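Local coordinates for protein sugar phosphate isomerase/epimerase (Parabacteroides distasonis, PDB 3L23) that probably acts as a metal-dependent sugar phosphate isomerase or epimerase, binding magnesium in a xylose isomerase-like TIM barrel, at residues A[33-38]-A[66-71]; A[121-126]-A[158-163]. All blocks are in the same frame, centred on the assembly; numbering follows the deposited sequence.

Contact 1: residues A[33-38]-A[66-71]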
ATOM      1  N   ALA A  33      10.889 -16.443 -15.281  1.00 29.68           N
ATOM      2  CA  ALA A  33       9.768 -17.379 -15.463  1.00 29.58           C
ATOM      3  C   ALA A  33       8.654 -17.144 -14.453  1.00 28.98           C
ATOM      4  O   ALA A  33       7.440 -17.260 -14.789  1.00 29.67           O
ATOM      5  CB  ALA A  33      10.235 -18.834 -15.395  1.00 29.32           C
ATOM      6  N   ASN A  34       9.019 -16.819 -13.211  1.00 28.76           N
ATOM      7  CA  ASN A  34       8.006 -16.504 -12.193  1.00 28.83           C
ATOM      8  C   ASN A  34       7.187 -15.270 -12.552  1.00 28.63           C
ATOM      9  O   ASN A  34       5.985 -15.240 -12.321  1.00 29.05           O
ATOM     10  CB  ASN A  34       8.620 -16.353 -10.800  1.00 28.70           C
ATOM     11  CG  ASN A  34       9.277 -17.636 -10.324  1.00 29.35           C
ATOM     12  OD1 ASN A  34       9.026 -18.706 -10.881  1.00 29.99           O
ATOM     13  ND2 ASN A  34      10.201 -17.529  -9.367  1.00 28.74           N
ATOM     14  N   LEU A  35       7.836 -14.259 -13.126  1.00 28.18           N
ATOM     15  CA  LEU A  35       7.140 -13.044 -13.558  1.00 28.93           C
ATOM     16  C   LEU A  35       6.233 -13.364 -14.767  1.00 28.76           C
ATOM     17  O   LEU A  35       5.109 -12.844 -14.861  1.00 29.54           O
ATOM     18  CB  LEU A  35       8.124 -11.919 -13.851  1.00 27.80           C
ATOM     19  CG  LEU A  35       8.734 -11.264 -12.609  1.00 29.46           C
ATOM     20  CD1 LEU A  35      10.081 -10.521 -12.942  1.00 27.78           C
ATOM     21  CD2 LEU A  35       7.712 -10.351 -11.954  1.00 30.26           C
ATOM     22  N   ARG A  36       6.693 -14.227 -15.657  1.00 29.70           N
ATOM     23  CA  ARG A  36       5.832 -14.751 -16.731  1.00 30.24           C
ATOM     24  C   ARG A  36       4.597 -15.467 -16.188  1.00 30.80           C
ATOM     25  O   ARG A  36       3.485 -15.320 -16.750  1.00 29.00           O
ATOM     26  CB  ARG A  36       6.599 -15.663 -17.681  1.00 30.66           C
ATOM     27  CG  ARG A  36       7.624 -14.920 -18.522  1.00 31.65           C
ATOM     28  CD  ARG A  36       8.115 -15.745 -19.697  1.00 32.80           C
ATOM     29  NE  ARG A  36       8.809 -16.988 -19.338  1.00 33.90           N
ATOM     30  CZ  ARG A  36      10.117 -17.090 -19.075  1.00 35.41           C
ATOM     31  NH1 ARG A  36      10.938 -16.055 -19.119  1.00 34.36           N
ATOM     32  NH2 ARG A  36      10.612 -18.275 -18.785  1.00 35.24           N
ATOM     33  N   LYS A  37       4.773 -16.218 -15.103  1.00 30.51           N
ATOM     34  CA  LYS A  37       3.628 -16.900 -14.446  1.00 30.55           C
ATOM     35  C   LYS A  37       2.627 -15.889 -13.907  1.00 30.19           C
ATOM     36  O   LYS A  37       1.421 -16.103 -13.976  1.00 28.98           O
ATOM     37  CB  LYS A  37       4.090 -17.880 -13.353  1.00 30.16           C
ATOM     38  CG  LYS A  37       2.933 -18.719 -12.689  1.00 34.29           C
ATOM     39  CD  LYS A  37       3.413 -20.023 -11.945  1.00 35.58           C
ATOM     40  CE  LYS A  37       2.203 -20.892 -11.424  1.00 38.59           C
ATOM     41  NZ  LYS A  37       2.606 -22.348 -11.041  1.00 40.16           N
ATOM     42  N   VAL A  38       3.113 -14.774 -13.364  1.00 29.09           N
ATOM     43  CA  VAL A  38       2.251 -13.683 -12.906  1.00 29.53           C
ATOM     44  C   VAL A  38       1.377 -13.153 -14.066  1.00 30.08           C
ATOM     45  O   VAL A  38       0.162 -13.039 -13.931  1.00 30.00           O
ATOM     46  CB  VAL A  38       3.063 -12.542 -12.266  1.00 29.51           C
ATOM     47  CG1 VAL A  38       2.201 -11.316 -12.043  1.00 28.95           C
ATOM     48  CG2 VAL A  38       3.673 -13.039 -10.938  1.00 29.74           C
ATOM     49  N   LYS A  66      13.219  -4.671 -16.122  1.00 29.84           N
ATOM     50  CA  LYS A  66      13.312  -5.288 -17.431  1.00 30.45           C
ATOM     51  C   LYS A  66      12.645  -6.653 -17.438  1.00 29.62           C
ATOM     52  O   LYS A  66      11.929  -6.971 -18.396  1.00 29.03           O
ATOM     53  CB  LYS A  66      14.771  -5.368 -17.952  1.00 30.90           C
ATOM     54  CG  LYS A  66      14.847  -6.131 -19.324  1.00 31.28           C
ATOM     55  CD  LYS A  66      16.003  -5.899 -20.189  1.00 33.64           C
ATOM     56  CE  LYS A  66      15.852  -6.723 -21.523  1.00 36.34           C
ATOM     57  NZ  LYS A  66      14.513  -6.528 -22.232  1.00 38.01           N
HETATM   58  N   MSE A  67      12.863  -7.479 -16.411  1.00 28.40           N
HETATM   59  CA  MSE A  67      12.240  -8.824 -16.416  1.00 29.34           C
HETATM   60  C   MSE A  67      10.715  -8.725 -16.345  1.00 28.44           C
HETATM   61  O   MSE A  67      10.005  -9.464 -16.998  1.00 29.93           O
HETATM   62  CB  MSE A  67      12.822  -9.713 -15.299  1.00 29.13           C
HETATM   63  CG  MSE A  67      14.260 -10.116 -15.556  1.00 30.60           C
HETATM   64 SE   MSE A  67      14.905 -11.452 -14.289  0.75 30.35          SE
HETATM   65  CE  MSE A  67      15.263 -10.260 -12.811  1.00 32.84           C
ATOM     66  N   ALA A  68      10.229  -7.792 -15.551  1.00 28.22           N
ATOM     67  CA  ALA A  68       8.788  -7.576 -15.405  1.00 27.88           C
ATOM     68  C   ALA A  68       8.191  -7.123 -16.745  1.00 29.48           C
ATOM     69  O   ALA A  68       7.176  -7.610 -17.209  1.00 30.32           O
ATOM     70  CB  ALA A  68       8.539  -6.544 -14.341  1.00 28.53           C
ATOM     71  N   GLU A  69       8.847  -6.169 -17.366  1.00 30.26           N
ATOM     72  CA  GLU A  69       8.375  -5.630 -18.633  1.00 31.38           C
ATOM     73  C   GLU A  69       8.464  -6.642 -19.744  1.00 31.21           C
ATOM     74  O   GLU A  69       7.550  -6.732 -20.543  1.00 32.03           O
ATOM     75  CB  GLU A  69       9.109  -4.332 -18.961  1.00 30.71           C
ATOM     76  CG  GLU A  69       8.581  -3.198 -18.144  1.00 33.38           C
ATOM     77  CD  GLU A  69       9.314  -1.867 -18.256  1.00 33.53           C
ATOM     78  OE1 GLU A  69      10.279  -1.715 -19.032  1.00 34.76           O
ATOM     79  OE2 GLU A  69       8.910  -0.945 -17.520  1.00 35.38           O
ATOM     80  N   ASP A  70       9.528  -7.439 -19.788  1.00 30.74           N
ATOM     81  CA  ASP A  70       9.615  -8.493 -20.787  1.00 30.93           C
ATOM     82  C   ASP A  70       8.494  -9.510 -20.635  1.00 30.66           C
ATOM     83  O   ASP A  70       8.141 -10.170 -21.610  1.00 31.20           O
ATOM     84  CB  ASP A  70      10.949  -9.238 -20.712  1.00 31.28           C
ATOM     85  CG  ASP A  70      12.131  -8.424 -21.242  1.00 35.32           C
ATOM     86  OD1 ASP A  70      11.946  -7.345 -21.862  1.00 35.70           O
ATOM     87  OD2 ASP A  70      13.270  -8.889 -21.023  1.00 37.82           O
ATOM     88  N   ALA A  71       7.980  -9.678 -19.412  1.00 30.42           N
ATOM     89  CA  ALA A  71       6.846 -10.576 -19.122  1.00 30.48           C
ATOM     90  C   ALA A  71       5.503  -9.960 -19.430  1.00 30.48           C
ATOM     91  O   ALA A  71       4.480 -10.602 -19.198  1.00 31.13           O
ATOM     92  CB  ALA A  71       6.855 -11.028 -17.631  1.00 30.16           C
TER

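Contact 2: residues A[121-126]-A[158-163]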
ATOM      1  N   GLY A 121      10.119   4.710 -13.212  1.00 35.47           N
ATOM      2  CA  GLY A 121       8.888   5.111 -13.905  1.00 35.09           C
ATOM      3  C   GLY A 121       7.622   4.799 -13.136  1.00 35.71           C
ATOM      4  O   GLY A 121       6.531   4.705 -13.706  1.00 35.66           O
ATOM      5  N   CYS A 122       7.763   4.725 -11.825  1.00 36.22           N
ATOM      6  CA  CYS A 122       6.728   4.320 -10.931  1.00 35.86           C
ATOM      7  C   CYS A 122       5.763   5.493 -10.685  1.00 34.99           C
ATOM      8  O   CYS A 122       6.193   6.623 -10.347  1.00 35.90           O
ATOM      9  CB  CYS A 122       7.437   3.801  -9.684  1.00 36.98           C
ATOM     10  SG  CYS A 122       6.495   2.819  -8.709  1.00 41.48           S
ATOM     11  N   LYS A 123       4.474   5.277 -10.907  1.00 33.44           N
ATOM     12  CA  LYS A 123       3.481   6.355 -10.758  1.00 34.04           C
ATOM     13  C   LYS A 123       3.190   6.756  -9.306  1.00 32.88           C
ATOM     14  O   LYS A 123       3.023   7.963  -9.012  1.00 33.54           O
ATOM     15  CB  LYS A 123       2.187   5.976 -11.490  1.00 33.98           C
ATOM     16  CG  LYS A 123       1.045   6.933 -11.219  1.00 36.91           C
ATOM     17  CD  LYS A 123      -0.127   6.699 -12.106  1.00 37.76           C
ATOM     18  CE  LYS A 123      -1.172   7.782 -11.878  1.00 42.70           C
ATOM     19  NZ  LYS A 123      -2.249   7.750 -12.905  1.00 44.37           N
ATOM     20  N   TYR A 124       3.052   5.741  -8.440  1.00 32.01           N
ATOM     21  CA  TYR A 124       2.794   5.917  -7.020  1.00 31.02           C
ATOM     22  C   TYR A 124       3.949   5.424  -6.152  1.00 30.93           C
ATOM     23  O   TYR A 124       4.509   4.369  -6.421  1.00 31.46           O
ATOM     24  CB  TYR A 124       1.553   5.138  -6.618  1.00 32.15           C
ATOM     25  CG  TYR A 124       0.299   5.410  -7.433  1.00 31.28           C
ATOM     26  CD1 TYR A 124      -0.481   6.499  -7.172  1.00 33.96           C
ATOM     27  CD2 TYR A 124      -0.115   4.521  -8.414  1.00 34.11           C
ATOM     28  CE1 TYR A 124      -1.643   6.735  -7.861  1.00 33.35           C
ATOM     29  CE2 TYR A 124      -1.277   4.745  -9.139  1.00 34.67           C
ATOM     30  CZ  TYR A 124      -2.042   5.848  -8.848  1.00 34.81           C
ATOM     31  OH  TYR A 124      -3.189   6.081  -9.569  1.00 36.20           O
ATOM     32  N   LEU A 125       4.239   6.188  -5.098  1.00 30.79           N
ATOM     33  CA  LEU A 125       5.198   5.830  -4.044  1.00 29.58           C
ATOM     34  C   LEU A 125       4.424   5.945  -2.731  1.00 30.45           C
ATOM     35  O   LEU A 125       3.899   7.019  -2.399  1.00 30.02           O
ATOM     36  CB  LEU A 125       6.405   6.767  -4.076  1.00 30.48           C
ATOM     37  CG  LEU A 125       7.578   6.362  -3.190  1.00 30.13           C
ATOM     38  CD1 LEU A 125       8.094   4.969  -3.499  1.00 31.51           C
ATOM     39  CD2 LEU A 125       8.715   7.419  -3.267  1.00 29.33           C
ATOM     40  N   ILE A 126       4.341   4.831  -1.998  1.00 31.08           N
ATOM     41  CA  ILE A 126       3.385   4.679  -0.889  1.00 29.83           C
ATOM     42  C   ILE A 126       4.058   4.101   0.362  1.00 30.05           C
ATOM     43  O   ILE A 126       4.821   3.150   0.278  1.00 30.98           O
ATOM     44  CB  ILE A 126       2.206   3.775  -1.308  1.00 30.35           C
ATOM     45  CG1 ILE A 126       1.393   4.424  -2.439  1.00 30.79           C
ATOM     46  CG2 ILE A 126       1.301   3.430  -0.118  1.00 30.45           C
ATOM     47  CD1 ILE A 126       0.313   3.593  -3.147  1.00 31.70           C
ATOM     48  N   ILE A 158       8.005  12.507  -8.990  1.00 33.08           N
ATOM     49  CA  ILE A 158       6.811  11.679  -8.828  1.00 32.79           C
ATOM     50  C   ILE A 158       5.645  12.603  -8.470  1.00 32.37           C
ATOM     51  O   ILE A 158       5.471  12.975  -7.321  1.00 32.14           O
ATOM     52  CB  ILE A 158       7.047  10.583  -7.772  1.00 32.88           C
ATOM     53  CG1 ILE A 158       8.258   9.719  -8.199  1.00 33.12           C
ATOM     54  CG2 ILE A 158       5.822   9.705  -7.600  1.00 32.24           C
ATOM     55  CD1 ILE A 158       8.576   8.559  -7.259  1.00 34.83           C
ATOM     56  N   ALA A 159       4.880  12.987  -9.488  1.00 32.54           N
ATOM     57  CA  ALA A 159       3.886  14.041  -9.378  1.00 32.35           C
ATOM     58  C   ALA A 159       2.759  13.740  -8.407  1.00 32.27           C
ATOM     59  O   ALA A 159       2.107  14.657  -7.907  1.00 32.12           O
ATOM     60  CB  ALA A 159       3.311  14.335 -10.731  1.00 32.77           C
ATOM     61  N   THR A 160       2.481  12.465  -8.188  1.00 32.36           N
ATOM     62  CA  THR A 160       1.430  12.063  -7.226  1.00 32.16           C
ATOM     63  C   THR A 160       1.728  12.378  -5.758  1.00 32.33           C
ATOM     64  O   THR A 160       0.817  12.361  -4.938  1.00 31.73           O
ATOM     65  CB  THR A 160       1.099  10.566  -7.348  1.00 33.14           C
ATOM     66  OG1 THR A 160       2.306   9.792  -7.250  1.00 31.97           O
ATOM     67  CG2 THR A 160       0.383  10.280  -8.668  1.00 33.89           C
ATOM     68  N   GLY A 161       2.977  12.674  -5.426  1.00 32.10           N
ATOM     69  CA  GLY A 161       3.347  13.007  -4.063  1.00 31.38           C
ATOM     70  C   GLY A 161       3.437  11.798  -3.140  1.00 30.67           C
ATOM     71  O   GLY A 161       4.009  10.759  -3.514  1.00 29.90           O
ATOM     72  N   PHE A 162       2.843  11.935  -1.953  1.00 30.53           N
ATOM     73  CA  PHE A 162       2.945  10.942  -0.884  1.00 30.17           C
ATOM     74  C   PHE A 162       1.649  10.147  -0.768  1.00 30.84           C
ATOM     75  O   PHE A 162       0.571  10.728  -0.562  1.00 31.35           O
ATOM     76  CB  PHE A 162       3.252  11.639   0.464  1.00 30.45           C
ATOM     77  CG  PHE A 162       3.348  10.698   1.625  1.00 29.82           C
ATOM     78  CD1 PHE A 162       4.560  10.067   1.935  1.00 30.71           C
ATOM     79  CD2 PHE A 162       2.247  10.414   2.393  1.00 28.82           C
ATOM     80  CE1 PHE A 162       4.655   9.209   3.028  1.00 31.61           C
ATOM     81  CE2 PHE A 162       2.353   9.517   3.479  1.00 27.84           C
ATOM     82  CZ  PHE A 162       3.548   8.930   3.772  1.00 29.60           C
ATOM     83  N   GLY A 163       1.735   8.828  -0.924  1.00 30.18           N
ATOM     84  CA  GLY A 163       0.590   7.963  -0.695  1.00 29.41           C
ATOM     85  C   GLY A 163       0.721   7.221   0.614  1.00 29.75           C
ATOM     86  O   GLY A 163       1.829   6.840   1.005  1.00 30.20           O
TER
HETATM   87  O   HOH W   1       3.311  10.182 -10.565  1.00 27.88           O
HETATM   88  O   HOH W   2       2.964   8.740  -4.937  1.00 22.05           O

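Contact 1: residues A[33-38]-A[66-71]
Leu35 and Ala71 meet through van der Waals contact, the methyl of one against the side chain and carbonyl of the other. The methyl CB of Ala71 points at the facing helix and comes to rest 4.1 Å from Leu35 CB and 3.7 Å from Leu35 O, so it lies against main chain as much as side chain. The CA atoms of Arg36 and Ala71 are 4.9 Å apart, a spacing that suits a residue as small as alanine. One turn earlier on the other segment, Leu35, its CG beside its own backbone N (chi1 -75°), sends CD1 across to Met67, ending 3.7 Å from Met67 CB. The same methyl also reaches Ala68, 3.8 Å from its N. Leu35 and Met67 cross at about a right angle, and the selenium end of Met67, a selenomethionine, leads away, leaving the root of its side chain to do the touching. Two neighbouring helices of the outer ring of the TIM barrel meet here: helix 31-40, which follows strand 16-18, and helix 61-70, which comes after strand 45-52. Leu35 also packs on Leu73, which Val38 reaches as well.

Charged groups keep to the exposed side. Arg36 offers its aliphatic part to the residue that ends the other segment, CG lying 4.1 Å from Ala71 CB, while its bent chain folds the guanidinium back over Ala33 CA, which sits 3.5 Å above the plane, offset from its centre. On helix 61-70, Lys66 NZ forms a salt bridge one turn along with Asp70 OD1 at 2.7 Å, using the syn lone pair of the carboxylate, and Glu69 pairs with Lys65.

Contact 2: residues A[121-126]-A[158-163]
Thr160 OG1 donates to Lys123 O at 2.6 Å, a short bond in the carbonyl plane, ahead of the parallel pairing of strands 124-127 and 162-165 in the TIM barrel. These strands are the ends of a beta-alpha-beta unit whose helix, 136-155, covers Phe162. Thr160 owes its reach to chi1 of 53°, which places OG1 between the backbone N and the carbonyl carbon, facing Lys123 O. Its oxygen also accepts from water 2, 2.6 Å away. That water takes the N-H of Leu125 (water 2 to Leu125 N, 2.9 Å) and donates its second hydrogen to Gly161 O at 2.7 Å, standing in for a direct strand-to-strand bond. Water 1 is a second donor to Lys123 O and weakly accepts from Thr160 N. A valine here would probably leave Lys123 O without its hydroxyl donor and water 2 with one hydrogen lacking its acceptor, held only by Leu125 N and Gly161 O among the bonds described.

Direct pairing follows at Gly163, whose N donates to Leu125 O at 3.2 Å with an N-H...O angle of 154°. Before it, the type I turn 158-161 ends at Gly161, whose positive phi favours glycine. Tyr124 OH is satisfied by Asp271. Leucine and isoleucine suit the apolar layer against helix 103-119, where both touch His117 and Leu125 CD2 lies 4.2 Å from Ile158 CD1. Ile126 is close to the magnesium ligand His165. Gly163 lets it sit there, for a CB on Gly163 would fall 2.8 Å from Ile126 CG1; Ile126 CA instead makes a C-H...O contact of 3.3 Å with Gly163 O.

How the contacts relate
Both contacts belong to one TIM barrel but to different layers of it. Contact 1 is partly buried and lies on the outer ring, where two helices meet, about 21 Å between its centre and that of the chain; contact 2 is buried in the strand wall, with its centre about 11 Å from the chain's centre and Ile126 near the metal site. They share no helix or strand and follow in series along the chain; the centres of contact 1 and contact 2 are about 23 Å apart. Their chemistry differs with place: helices meet through alkyl carbons, with charges turned to solvent, whereas strands meet through backbone polar groups that must be satisfied, by each other, by a threonine hydroxyl, or by water.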